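Local structure of ARF GTPase-activating protein GIT1 (Rattus norvegicus, 6IUH) at residues P8-V16 against L59-V69. The protein probably stimulates GTP hydrolysis by ARF GTPases, and through its C-terminal four-helix domain, the part modelled, probably binds partner proteins as a focal-adhesion-targeting module. Residues are numbered along the deposited sequence; the frame is centred on the assembly and turned at random.
Sequences PGLPSTEDV and LFPKRPALEPV
Pro8 and Pro61 meet at one end of an up-and-down four-helix bundle, the architecture of focal-adhesion-targeting domains. Here the extended lead into helix 13-35 runs across the linker that joins helix 42-57 to helix 67-87. The contact is mostly apolar. The Pro8 carbonyl oxygen has the other proline ring at its side, with Pro61 CG 3.5 Å from Pro8 O. The next carbonyl, that of Gly9, lies against the same ring, and its O comes within 3.3 Å of Pro61 CD. Leu10 sends its CB away from the linker but bends its end back. Its CG sits anti to the carbonyl carbon (chi1 -84°), and the two methyls then divide the work. CD1 meets Leu66 CD1, the side chains crossing at about a right angle. CD2 lies near the plane of the Phe60 ring, at its edge, 3.9 Å from CE2, and also touches Val69 CG2. Pro11 covers a face of that ring. Its CG stands 4.0 Å from the Phe60 ring centroid, 16° off the normal, in a CH-pi contact offset toward the rim. Beside the ring, the proline packs on Leu59, with CB and CG both against Leu59 CB. An alanine in place of Phe60 would probably leave Pro11 CG without its ring face and open a gap beside Leu10 CD2 and Val16 CG2. Ser12 is the N-cap of helix 13-35, its OG accepting from Asp15 N at 3.2 Å. Val16, in the first turn, reaches Phe60 CZ with CG2, and both side chains also touch Thr126 of helix 101-128. Leu59 CD1 rests against the helix backbone, 3.5 Å from Asp15 O and 3.8 Å from Val16 CA.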
loop_
_atom_site.group_PDB
_atom_site.type_symbol
_atom_site.label_atom_id
_atom_site.label_comp_id
_atom_site.label_asym_id
_atom_site.label_seq_id
_atom_site.Cartn_x
_atom_site.Cartn_y
_atom_site.Cartn_z
ATOM N N PRO A 8 21.375 0.892 -14.132
ATOM C CA PRO A 8 19.947 0.878 -13.801
ATOM C C PRO A 8 19.302 2.259 -13.891
ATOM O O PRO A 8 19.805 3.215 -13.302
ATOM C CB PRO A 8 19.933 0.367 -12.359
ATOM C CG PRO A 8 21.136 -0.509 -12.274
ATOM C CD PRO A 8 22.178 0.141 -13.151
ATOM N N GLY A 9 18.200 2.353 -14.628
ATOM C CA GLY A 9 17.449 3.591 -14.739
ATOM C C GLY A 9 15.991 3.382 -14.378
ATOM O O GLY A 9 15.669 2.558 -13.523
ATOM N N LEU A 10 15.103 4.128 -15.029
ATOM C CA LEU A 10 13.672 3.959 -14.808
ATOM C C LEU A 10 13.156 2.693 -15.481
ATOM O O LEU A 10 13.508 2.405 -16.624
ATOM C CB LEU A 10 12.894 5.173 -15.317
ATOM C CG LEU A 10 12.782 6.365 -14.368
ATOM C CD1 LEU A 10 11.901 7.432 -14.982
ATOM C CD2 LEU A 10 12.225 5.925 -13.025
ATOM N N PRO A 11 12.316 1.933 -14.767
ATOM C CA PRO A 11 11.712 0.707 -15.297
ATOM C C PRO A 11 10.659 1.007 -16.355
ATOM O O PRO A 11 10.193 2.140 -16.440
ATOM C CB PRO A 11 11.076 0.073 -14.061
ATOM C CG PRO A 11 10.749 1.239 -13.193
ATOM C CD PRO A 11 11.867 2.218 -13.394
ATOM N N SER A 12 10.287 0.003 -17.143
ATOM C CA SER A 12 9.261 0.179 -18.165
ATOM C C SER A 12 7.885 0.346 -17.529
ATOM O O SER A 12 7.637 -0.155 -16.431
ATOM C CB SER A 12 9.251 -1.010 -19.127
ATOM O OG SER A 12 8.878 -2.201 -18.456
ATOM N N THR A 13 6.994 1.047 -18.222
ATOM C CA THR A 13 5.636 1.252 -17.724
ATOM C C THR A 13 4.916 -0.077 -17.520
ATOM O O THR A 13 4.143 -0.233 -16.576
ATOM C CB THR A 13 4.806 2.130 -18.678
ATOM O OG1 THR A 13 4.867 1.590 -20.003
ATOM C CG2 THR A 13 5.340 3.554 -18.690
ATOM N N GLU A 14 5.178 -1.033 -18.405
ATOM C CA GLU A 14 4.566 -2.352 -18.301
ATOM C C GLU A 14 4.992 -3.060 -17.018
ATOM O O GLU A 14 4.170 -3.676 -16.342
ATOM C CB GLU A 14 4.919 -3.214 -19.517
ATOM C CG GLU A 14 4.220 -2.804 -20.811
ATOM C CD GLU A 14 4.822 -1.564 -21.448
ATOM O OE1 GLU A 14 5.895 -1.115 -20.991
ATOM O OE2 GLU A 14 4.221 -1.040 -22.411
ATOM N N ASP A 15 6.276 -2.969 -16.686
ATOM C CA ASP A 15 6.784 -3.592 -15.469
ATOM C C ASP A 15 6.223 -2.916 -14.223
ATOM O O ASP A 15 5.875 -3.586 -13.255
ATOM C CB ASP A 15 8.312 -3.562 -15.437
ATOM C CG ASP A 15 8.935 -4.588 -16.364
ATOM O OD1 ASP A 15 8.253 -5.578 -16.704
ATOM O OD2 ASP A 15 10.110 -4.409 -16.749
ATOM N N VAL A 16 6.136 -1.590 -14.247
ATOM C CA VAL A 16 5.611 -0.853 -13.103
ATOM C C VAL A 16 4.146 -1.200 -12.868
ATOM O O VAL A 16 3.723 -1.394 -11.729
ATOM C CB VAL A 16 5.761 0.670 -13.288
ATOM C CG1 VAL A 16 5.138 1.417 -12.120
ATOM C CG2 VAL A 16 7.223 1.033 -13.418
ATOM N N LEU A 59 12.332 -2.405 -8.804
ATOM C CA LEU A 59 12.285 -1.988 -10.204
ATOM C C LEU A 59 13.097 -0.720 -10.426
ATOM O O LEU A 59 13.547 -0.438 -11.540
ATOM C CB LEU A 59 10.844 -1.749 -10.655
ATOM C CG LEU A 59 9.914 -2.948 -10.809
ATOM C CD1 LEU A 59 8.569 -2.472 -11.327
ATOM C CD2 LEU A 59 10.521 -3.979 -11.745
ATOM N N PHE A 60 13.270 0.045 -9.355
ATOM C CA PHE A 60 13.933 1.338 -9.424
ATOM C C PHE A 60 15.379 1.225 -8.950
ATOM O O PHE A 60 15.716 0.304 -8.207
ATOM C CB PHE A 60 13.153 2.363 -8.595
ATOM C CG PHE A 60 11.757 2.607 -9.100
ATOM C CD1 PHE A 60 10.704 1.802 -8.690
ATOM C CD2 PHE A 60 11.501 3.632 -9.996
ATOM C CE1 PHE A 60 9.420 2.022 -9.157
ATOM C CE2 PHE A 60 10.220 3.858 -10.469
ATOM C CZ PHE A 60 9.177 3.050 -10.049
ATOM N N PRO A 61 16.246 2.149 -9.400
ATOM C CA PRO A 61 17.660 2.116 -9.011
ATOM C C PRO A 61 17.838 2.154 -7.500
ATOM O O PRO A 61 16.977 2.687 -6.800
ATOM C CB PRO A 61 18.233 3.382 -9.655
ATOM C CG PRO A 61 17.335 3.655 -10.805
ATOM C CD PRO A 61 15.967 3.235 -10.356
ATOM N N LYS A 62 18.936 1.585 -7.013
ATOM C CA LYS A 62 19.244 1.607 -5.589
ATOM C C LYS A 62 19.314 3.047 -5.094
ATOM O O LYS A 62 18.867 3.357 -3.991
ATOM C CB LYS A 62 20.557 0.869 -5.314
ATOM C CG LYS A 62 20.434 -0.648 -5.390
ATOM C CD LYS A 62 21.668 -1.288 -6.012
ATOM C CE LYS A 62 22.940 -0.908 -5.269
ATOM N NZ LYS A 62 24.144 -1.535 -5.883
ATOM N N ARG A 63 19.868 3.922 -5.925
ATOM C CA ARG A 63 19.887 5.349 -5.634
ATOM C C ARG A 63 19.266 6.125 -6.789
ATOM O O ARG A 63 19.965 6.528 -7.714
ATOM C CB ARG A 63 21.314 5.824 -5.370
ATOM C CG ARG A 63 21.997 5.072 -4.243
ATOM C CD ARG A 63 23.426 5.542 -4.043
ATOM N NE ARG A 63 24.230 5.409 -5.254
ATOM C CZ ARG A 63 24.873 4.301 -5.605
ATOM N NH1 ARG A 63 25.584 4.272 -6.725
ATOM N NH2 ARG A 63 24.804 3.220 -4.840
ATOM N N PRO A 64 17.940 6.320 -6.741
ATOM C CA PRO A 64 17.207 7.005 -7.811
ATOM C C PRO A 64 17.718 8.418 -8.049
ATOM O O PRO A 64 18.073 9.114 -7.097
ATOM C CB PRO A 64 15.766 7.031 -7.292
ATOM C CG PRO A 64 15.692 5.912 -6.313
ATOM C CD PRO A 64 17.044 5.864 -5.666
ATOM N N ALA A 65 17.752 8.829 -9.312
ATOM C CA ALA A 65 18.176 10.173 -9.671
ATOM C C ALA A 65 17.036 11.167 -9.475
ATOM O O ALA A 65 17.252 12.297 -9.038
ATOM C CB ALA A 65 18.666 10.208 -11.105
ATOM N N LEU A 66 15.820 10.737 -9.794
ATOM C CA LEU A 66 14.664 11.625 -9.747
ATOM C C LEU A 66 14.185 11.859 -8.323
ATOM O O LEU A 66 13.939 10.915 -7.568
ATOM C CB LEU A 66 13.518 11.065 -10.592
ATOM C CG LEU A 66 13.694 11.108 -12.112
ATOM C CD1 LEU A 66 12.586 10.323 -12.791
ATOM C CD2 LEU A 66 13.717 12.547 -12.615
ATOM N N GLU A 67 14.057 13.132 -7.968
ATOM C CA GLU A 67 13.549 13.527 -6.661
ATOM C C GLU A 67 12.161 12.943 -6.353
ATOM O O GLU A 67 11.936 12.473 -5.238
ATOM C CB GLU A 67 13.515 15.056 -6.553
ATOM C CG GLU A 67 13.408 15.582 -5.133
ATOM C CD GLU A 67 14.734 15.546 -4.392
ATOM O OE1 GLU A 67 15.732 15.061 -4.966
ATOM O OE2 GLU A 67 14.778 16.012 -3.234
ATOM N N PRO A 68 11.225 12.963 -7.326
ATOM C CA PRO A 68 9.928 12.368 -6.977
ATOM C C PRO A 68 9.984 10.859 -6.726
ATOM O O PRO A 68 9.198 10.359 -5.924
ATOM C CB PRO A 68 9.062 12.675 -8.204
ATOM C CG PRO A 68 9.700 13.856 -8.833
ATOM C CD PRO A 68 11.165 13.653 -8.629
ATOM N N VAL A 69 10.882 10.145 -7.399
ATOM C CA VAL A 69 11.041 8.717 -7.136
ATOM C C VAL A 69 11.573 8.490 -5.721
ATOM O O VAL A 69 11.086 7.615 -5.003
ATOM C CB VAL A 69 11.980 8.041 -8.155
ATOM C CG1 VAL A 69 12.168 6.566 -7.813
ATOM C CG2 VAL A 69 11.426 8.186 -9.561
#